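Local coordinates for protein maltose operon transcriptional repressor (Staphylococcus aureus subsp. aureus Mu50, PDB 3HCW) that probably represses transcription of the maltose operon, as a LacI-type regulator whose C-terminal effector-binding and dimerisation region resembles periplasmic sugar-binding proteins, at residues A[58-63]-A[84-89]; A[175-180]-A[212-217]; A[231-236]-A[240-245]. All blocks are in the same frame, centred on the assembly; numbering follows the deposited sequence. Where two conformers were deposited one is given.

Interaction 1. Residues A[58-63]-A[84-89]; sequences DEVYKM and KQMLID
Tyr61 and Met86 mark the nearest point of two helices, their CA atoms 7.7 Å apart, and the short axes of 58-63 and 84-89 run nearly parallel, 10.7 Å apart and inclined at -21°. This is the neighbour packing of an alpha/beta Rossmann-like subdomain: helices 53-65 and 82-89 each lead into a strand of the parallel sheet, 71-74 and 94-97, and those strands are adjacent in it. Met86 does most of the bridging. Its CG stands anti to the backbone N (chi1 -178°) and the chain stays extended to the sulfur, which carries SD across the gap to 3.8 Å from Tyr61 CB. A bend at the last torsion, chi3 -80°, then lays Met86 CE 3.9 Å from Tyr61 CB, obliquely placed with respect to the tyrosine ring. On the sheet side of this thioether, Val60 sends CG1 towards both partners: it lies 4.1 Å from Met86 SD and meets the CD2 branch of Leu87, the two side chains crossing at about a right angle. Leu87 also rests on Phe72, Leu74 and Phe94, so the buried end of the contact merges with the hydrophobic layer over the strands, while Met57, earlier on helix 53-65, packs against Met86. Between the two buried residues Val60 and Leu87, the methyls Val60 CG1 and Leu87 CD2 touch at 4.0 Å.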
# COMPACT_ATOMS: atom_id res chain seq x y z
N ASP A 58 0.52 -12.01 24.46
CA ASP A 58 -0.17 -13.29 24.50
C ASP A 58 0.17 -14.16 23.30
O ASP A 58 0.58 -15.31 23.47
CB ASP A 58 -1.69 -13.09 24.61
CG ASP A 58 -2.12 -12.66 26.01
OD1 ASP A 58 -1.33 -12.83 26.96
OD2 ASP A 58 -3.26 -12.17 26.14
N GLU A 59 0.05 -13.60 22.10
CA GLU A 59 0.19 -14.38 20.88
C GLU A 59 1.63 -14.77 20.52
O GLU A 59 1.85 -15.78 19.85
CB GLU A 59 -0.55 -13.74 19.70
CG GLU A 59 0.23 -12.85 18.77
CD GLU A 59 -0.19 -13.04 17.33
OE1 GLU A 59 -0.65 -12.07 16.69
OE2 GLU A 59 -0.09 -14.17 16.83
N VAL A 60 2.60 -13.98 20.98
CA VAL A 60 4.01 -14.35 20.82
C VAL A 60 4.36 -15.44 21.83
O VAL A 60 5.07 -16.39 21.49
CB VAL A 60 4.96 -13.14 20.91
CG1 VAL A 60 6.42 -13.58 21.09
CG2 VAL A 60 4.82 -12.26 19.66
N TYR A 61 3.84 -15.32 23.05
CA TYR A 61 4.05 -16.35 24.08
C TYR A 61 3.47 -17.71 23.68
O TYR A 61 4.06 -18.74 23.99
CB TYR A 61 3.49 -15.92 25.45
CG TYR A 61 3.84 -16.88 26.56
CD1 TYR A 61 5.12 -16.92 27.10
CD2 TYR A 61 2.88 -17.76 27.07
CE1 TYR A 61 5.45 -17.81 28.12
CE2 TYR A 61 3.19 -18.65 28.09
CZ TYR A 61 4.48 -18.67 28.61
OH TYR A 61 4.80 -19.55 29.62
N LYS A 62 2.33 -17.68 22.99
CA LYS A 62 1.73 -18.88 22.41
C LYS A 62 2.71 -19.53 21.43
O LYS A 62 2.98 -20.72 21.54
CB LYS A 62 0.40 -18.55 21.72
CG LYS A 62 -0.39 -19.77 21.25
CD LYS A 62 -1.90 -19.48 21.13
CE LYS A 62 -2.22 -18.46 20.05
NZ LYS A 62 -2.05 -19.01 18.67
N MET A 63 3.26 -18.73 20.51
CA MET A 63 4.31 -19.19 19.58
C MET A 63 5.55 -19.79 20.26
O MET A 63 6.16 -20.72 19.71
CB MET A 63 4.71 -18.08 18.60
CG MET A 63 3.58 -17.63 17.68
SD MET A 63 3.84 -16.00 16.95
CE MET A 63 4.93 -16.41 15.59
N LYS A 84 10.43 -8.12 23.62
CA LYS A 84 11.87 -8.35 23.48
C LYS A 84 12.42 -8.99 24.76
O LYS A 84 13.30 -9.85 24.68
CB LYS A 84 12.62 -7.04 23.16
CG LYS A 84 14.11 -7.21 22.84
CD LYS A 84 14.74 -5.93 22.27
CE LYS A 84 15.02 -4.89 23.35
NZ LYS A 84 15.42 -3.58 22.77
N GLN A 85 11.90 -8.57 25.91
CA GLN A 85 12.22 -9.20 27.20
C GLN A 85 11.74 -10.65 27.30
O GLN A 85 12.42 -11.49 27.90
CB GLN A 85 11.65 -8.39 28.38
CG GLN A 85 12.69 -7.53 29.09
CD GLN A 85 13.89 -8.33 29.60
OE1 GLN A 85 15.04 -8.02 29.27
NE2 GLN A 85 13.63 -9.37 30.39
N MET A 86 10.58 -10.93 26.71
CA MET A 86 10.01 -12.28 26.65
C MET A 86 10.96 -13.25 25.94
O MET A 86 11.32 -14.28 26.51
CB MET A 86 8.63 -12.24 25.96
CG MET A 86 7.88 -13.57 25.87
SD MET A 86 6.25 -13.30 25.13
CE MET A 86 5.38 -12.69 26.57
N LEU A 87 11.41 -12.88 24.74
CA LEU A 87 12.35 -13.70 23.95
C LEU A 87 13.72 -13.84 24.62
O LEU A 87 14.43 -14.82 24.36
CB LEU A 87 12.54 -13.12 22.55
CG LEU A 87 11.33 -12.70 21.71
CD1 LEU A 87 11.82 -12.01 20.45
CD2 LEU A 87 10.42 -13.86 21.36
N ILE A 88 14.08 -12.87 25.45
CA ILE A 88 15.31 -12.93 26.24
C ILE A 88 15.15 -13.89 27.42
O ILE A 88 16.01 -14.75 27.66
CB ILE A 88 15.79 -11.52 26.68
CG1 ILE A 88 16.40 -10.78 25.48
CG2 ILE A 88 16.80 -11.59 27.83
CD1 ILE A 88 16.49 -9.28 25.63
N ASP A 89 14.02 -13.77 28.13
CA ASP A 89 13.68 -14.65 29.25
C ASP A 89 13.57 -16.12 28.82
O ASP A 89 14.07 -17.01 29.51
CB ASP A 89 12.36 -14.22 29.90
CG ASP A 89 12.50 -12.95 30.73
OD1 ASP A 89 11.57 -12.11 30.70
OD2 ASP A 89 13.53 -12.79 31.42

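Interaction 2. Residues A[175-180]-A[212-217]; sequences VILNYM and YELNIE
Leu214 reaches across from the end of helix 201-213 and sets its two methyls against different residues of helix 173-187. The CD2 branch meets Leu177 CD1 at 3.9 Å, with the two leucine side chains slanting past one another. The CD1 branch lies instead on the root of Met180, 3.8 Å from CB and 3.9 Å from the carbonyl carbon C of that residue. Leu177 holds CG anti to its own backbone N (chi1 177°), which swings its end across to the other segment. Met180 does the reverse: its CB faces Leu214, but bends at chi2 and chi3 turn the thioether away from Leu214; the Met180 side chain also packs on Val210 and Leu211. Leu214 sits where the helix stops, for Asn215 takes a positive phi of 57° in a Schellman motif, and its N bonds back to Tyr212 O at 3.0 Å. The contact thus joins two neighbouring helices of the periplasmic-binding-protein-like domain near its surface. Beside it, Glu213 OE2 forms a salt bridge with Arg173, and Tyr212 OH bonds to the backbone N of Ile218 of the second subunit. Between the two segments the touching atoms are all carbon, nearly all aliphatic, so shape and exclusion of water, rather than directed polar bonds, hold this pair together.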
# COMPACT_ATOMS: atom_id res chain seq x y z
N VAL A 175 -7.69 16.13 13.94
CA VAL A 175 -6.53 16.52 14.75
C VAL A 175 -5.46 17.22 13.90
O VAL A 175 -4.97 18.28 14.31
CB VAL A 175 -5.94 15.34 15.55
CG1 VAL A 175 -4.83 15.81 16.47
CG2 VAL A 175 -7.03 14.69 16.39
N ILE A 176 -5.12 16.64 12.75
CA ILE A 176 -4.17 17.24 11.80
C ILE A 176 -4.68 18.61 11.35
O ILE A 176 -3.93 19.59 11.38
CB ILE A 176 -3.94 16.37 10.51
CG1 ILE A 176 -3.61 14.90 10.84
CG2 ILE A 176 -2.89 17.02 9.60
CD1 ILE A 176 -2.19 14.61 11.20
N LEU A 177 -5.95 18.66 10.95
CA LEU A 177 -6.62 19.89 10.52
C LEU A 177 -6.47 21.02 11.53
O LEU A 177 -6.15 22.14 11.14
CB LEU A 177 -8.11 19.66 10.21
CG LEU A 177 -9.01 20.84 9.81
CD1 LEU A 177 -8.49 21.64 8.58
CD2 LEU A 177 -10.46 20.39 9.57
N ASN A 178 -6.65 20.71 12.81
CA ASN A 178 -6.53 21.72 13.86
C ASN A 178 -5.11 22.28 13.95
O ASN A 178 -4.92 23.49 14.09
CB ASN A 178 -6.98 21.16 15.21
CG ASN A 178 -6.71 22.12 16.36
OD1 ASN A 178 -7.38 23.15 16.49
ND2 ASN A 178 -5.71 21.80 17.18
N TYR A 179 -4.12 21.39 13.88
CA TYR A 179 -2.71 21.79 13.88
C TYR A 179 -2.34 22.66 12.67
O TYR A 179 -1.62 23.63 12.82
CB TYR A 179 -1.78 20.58 13.96
CG TYR A 179 -1.70 19.94 15.33
CD1 TYR A 179 -1.36 20.68 16.46
CD2 TYR A 179 -1.96 18.58 15.49
CE1 TYR A 179 -1.29 20.08 17.71
CE2 TYR A 179 -1.89 17.97 16.74
CZ TYR A 179 -1.56 18.73 17.84
OH TYR A 179 -1.49 18.12 19.08
N MET A 180 -2.84 22.31 11.49
CA MET A 180 -2.53 23.09 10.29
C MET A 180 -3.33 24.39 10.22
O MET A 180 -2.84 25.37 9.66
CB MET A 180 -2.67 22.28 8.99
CG MET A 180 -1.68 21.10 8.80
SD MET A 180 0.07 21.55 8.80
CE MET A 180 0.55 21.11 10.48
N TYR A 212 -4.21 20.34 1.15
CA TYR A 212 -5.08 20.54 -0.01
C TYR A 212 -6.37 21.24 0.41
O TYR A 212 -6.79 22.23 -0.22
CB TYR A 212 -5.40 19.20 -0.69
CG TYR A 212 -6.04 19.34 -2.05
CD1 TYR A 212 -5.25 19.37 -3.21
CD2 TYR A 212 -7.43 19.43 -2.20
CE1 TYR A 212 -5.83 19.49 -4.47
CE2 TYR A 212 -8.01 19.56 -3.47
CZ TYR A 212 -7.20 19.58 -4.60
OH TYR A 212 -7.77 19.70 -5.85
N GLU A 213 -6.96 20.76 1.51
CA GLU A 213 -8.22 21.29 2.03
C GLU A 213 -8.12 22.78 2.39
O GLU A 213 -9.07 23.52 2.22
CB GLU A 213 -8.72 20.45 3.21
CG GLU A 213 -10.12 20.82 3.71
CD GLU A 213 -10.78 19.74 4.57
OE1 GLU A 213 -12.02 19.65 4.54
OE2 GLU A 213 -10.06 18.99 5.27
N LEU A 214 -6.94 23.20 2.85
CA LEU A 214 -6.71 24.57 3.30
C LEU A 214 -6.13 25.46 2.22
O LEU A 214 -5.83 26.63 2.48
CB LEU A 214 -5.78 24.56 4.51
CG LEU A 214 -6.33 23.94 5.80
CD1 LEU A 214 -5.27 23.98 6.87
CD2 LEU A 214 -7.59 24.66 6.27
N ASN A 215 -5.98 24.89 1.02
CA ASN A 215 -5.38 25.56 -0.14
C ASN A 215 -3.97 26.07 0.10
O ASN A 215 -3.58 27.11 -0.41
CB ASN A 215 -6.30 26.68 -0.68
CG ASN A 215 -6.01 27.01 -2.14
OD1 ASN A 215 -6.04 28.18 -2.53
ND2 ASN A 215 -5.73 25.99 -2.95
N ILE A 216 -3.20 25.31 0.88
CA ILE A 216 -1.79 25.59 1.13
C ILE A 216 -0.98 24.83 0.09
O ILE A 216 -0.77 23.61 0.21
CB ILE A 216 -1.40 25.19 2.56
CG1 ILE A 216 -2.28 25.90 3.59
CG2 ILE A 216 0.07 25.49 2.82
CD1 ILE A 216 -2.15 25.38 5.00
N GLU A 217 -0.54 25.54 -0.96
CA GLU A 217 0.01 24.89 -2.15
C GLU A 217 1.51 24.63 -2.11
O GLU A 217 2.28 25.41 -1.57
CB GLU A 217 -0.42 25.61 -3.44
CG GLU A 217 -0.04 27.07 -3.58
CD GLU A 217 -1.11 27.88 -4.33
OE1 GLU A 217 -1.57 27.44 -5.40
OE2 GLU A 217 -1.48 28.97 -3.83

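Interaction 3. Residues A[231-236]-A[240-245]; sequences YLTEIA and QTCIDI
Thr233 and Gln240 bury the most surface here, and a backbone bond ties them: Gln240 N donates to Thr233 O at 2.8 Å with a nearly straight N-H...O angle of 164°. The amide approaches that carbonyl from a direction tilted 33° out of its plane. Alongside the bond, Thr233 CB and Gln240 CB stand 4.0 Å apart. A chi1 of -63° sets Gln240 CG anti to the carbonyl carbon, where it lies 3.8 Å from Ala236 CB; the bend at chi2 then turns the carboxamide out of the contact. There OE1 is bonded to both His204 and Thr224, and NE2 to the carbonyl of Pro238, so each end of this buried amide is satisfied. All this closes the short loop between helix 231-234 and strand 241-244, the second half of a beta-alpha-beta unit that starts with strand 222-227. Further along, in one of its two conformers and so with less certainty, Cys242 places SG 3.4 Å from Thr233 OG1. That hydroxyl is bonded to Asp229, in the loop just ahead of the helix. The second subunit also reaches the loop after the helix, where Ala236 O accepts a hydrogen bond from Ser209 OG of that chain.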
# COMPACT_ATOMS: atom_id res chain seq x y z
N TYR A 231 6.04 3.98 -4.33
CA TYR A 231 5.19 4.43 -5.41
C TYR A 231 4.22 5.52 -4.96
O TYR A 231 3.86 6.39 -5.75
CB TYR A 231 4.44 3.24 -6.03
CG TYR A 231 3.72 3.57 -7.33
CD1 TYR A 231 4.42 4.00 -8.46
CD2 TYR A 231 2.34 3.43 -7.42
CE1 TYR A 231 3.76 4.31 -9.65
CE2 TYR A 231 1.66 3.72 -8.61
CZ TYR A 231 2.37 4.16 -9.72
OH TYR A 231 1.68 4.46 -10.87
N LEU A 232 3.87 5.51 -3.67
CA LEU A 232 2.87 6.43 -3.12
C LEU A 232 3.34 7.87 -2.95
O LEU A 232 2.54 8.79 -3.11
CB LEU A 232 2.32 5.89 -1.79
CG LEU A 232 1.53 4.59 -1.89
CD1 LEU A 232 1.15 4.09 -0.51
CD2 LEU A 232 0.29 4.75 -2.78
N THR A 233 4.61 8.06 -2.61
CA THR A 233 5.18 9.40 -2.55
C THR A 233 5.50 9.91 -3.96
O THR A 233 5.39 11.10 -4.22
CB THR A 233 6.45 9.45 -1.69
OG1 THR A 233 7.27 8.32 -1.98
CG2 THR A 233 6.10 9.44 -0.21
N GLU A 234 5.88 8.99 -4.85
CA GLU A 234 6.09 9.28 -6.26
C GLU A 234 4.84 9.86 -6.95
O GLU A 234 4.95 10.76 -7.77
CB GLU A 234 6.53 8.01 -6.99
CG GLU A 234 7.01 8.26 -8.42
CD GLU A 234 7.54 7.02 -9.12
OE1 GLU A 234 7.43 6.97 -10.37
OE2 GLU A 234 8.07 6.10 -8.45
N ILE A 235 3.66 9.33 -6.62
CA ILE A 235 2.43 9.81 -7.25
C ILE A 235 1.50 10.53 -6.27
O ILE A 235 0.29 10.63 -6.50
CB ILE A 235 1.69 8.70 -8.06
CG1 ILE A 235 1.24 7.55 -7.15
CG2 ILE A 235 2.60 8.18 -9.21
CD1 ILE A 235 0.13 6.69 -7.74
N ALA A 236 2.08 11.08 -5.20
CA ALA A 236 1.37 11.98 -4.29
C ALA A 236 1.08 13.30 -4.99
O ALA A 236 1.58 13.55 -6.09
CB ALA A 236 2.18 12.22 -3.02
N GLN A 240 6.55 13.69 -4.05
CA GLN A 240 7.27 14.06 -2.83
C GLN A 240 8.74 13.69 -2.82
O GLN A 240 9.13 12.56 -3.18
CB GLN A 240 6.56 13.49 -1.60
CG GLN A 240 5.15 14.04 -1.41
CD GLN A 240 5.16 15.47 -0.94
OE1 GLN A 240 5.93 15.83 -0.05
NE2 GLN A 240 4.31 16.31 -1.53
N THR A 241 9.54 14.66 -2.39
CA THR A 241 10.93 14.45 -2.04
C THR A 241 10.95 13.58 -0.79
O THR A 241 10.22 13.83 0.18
CB THR A 241 11.62 15.78 -1.83
OG1 THR A 241 11.70 16.47 -3.09
CG2 THR A 241 13.01 15.61 -1.27
N CYS A 242 11.78 12.54 -0.85
CA CYS A 242 11.87 11.61 0.26
C CYS A 242 13.14 10.80 0.30
O CYS A 242 13.91 10.73 -0.67
CB CYS A 242 10.65 10.67 0.33
SG CYS A 242 10.04 10.13 -1.24
N ILE A 243 13.38 10.26 1.48
CA ILE A 243 14.50 9.40 1.74
C ILE A 243 14.05 7.96 1.51
O ILE A 243 13.13 7.47 2.18
CB ILE A 243 15.00 9.55 3.20
CG1 ILE A 243 15.43 10.99 3.49
CG2 ILE A 243 16.13 8.57 3.47
CD1 ILE A 243 16.72 11.45 2.75
N ASP A 244 14.70 7.29 0.55
CA ASP A 244 14.49 5.87 0.31
C ASP A 244 15.26 5.05 1.37
O ASP A 244 16.47 5.11 1.43
CB ASP A 244 14.97 5.54 -1.11
CG ASP A 244 14.74 4.09 -1.49
OD1 ASP A 244 14.11 3.33 -0.72
OD2 ASP A 244 15.20 3.72 -2.60
N ILE A 245 14.56 4.29 2.20
CA ILE A 245 15.22 3.60 3.32
C ILE A 245 15.41 2.10 3.07
O ILE A 245 15.69 1.34 4.00
CB ILE A 245 14.53 3.89 4.67
CG1 ILE A 245 13.12 3.28 4.73
CG2 ILE A 245 14.48 5.39 4.94
CD1 ILE A 245 12.47 3.37 6.09

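How the interactions relate
Along the chain the three contacts follow in series. Interaction 1 lies in the subdomain built on the parallel strands 44-47, 9-13, 71-74, 94-97 and 110-113; interactions 2 and 3 belong to the other, within the periplasmic-binding-protein-like range. Interaction 1 is on the opposite side of the chain's centre from both, its centre about 42 Å from that of interaction 2 and 35 Å from that of interaction 3. Interactions 2 and 3 are closer, centres about 20 Å apart, and helix 201-213 connects them: Leu214, just past its C-terminal end, serves one, while its Leu205 and Leu208 pack on Ala236 in the other. Both reach the second subunit, consistent with a dimer interface on this subdomain.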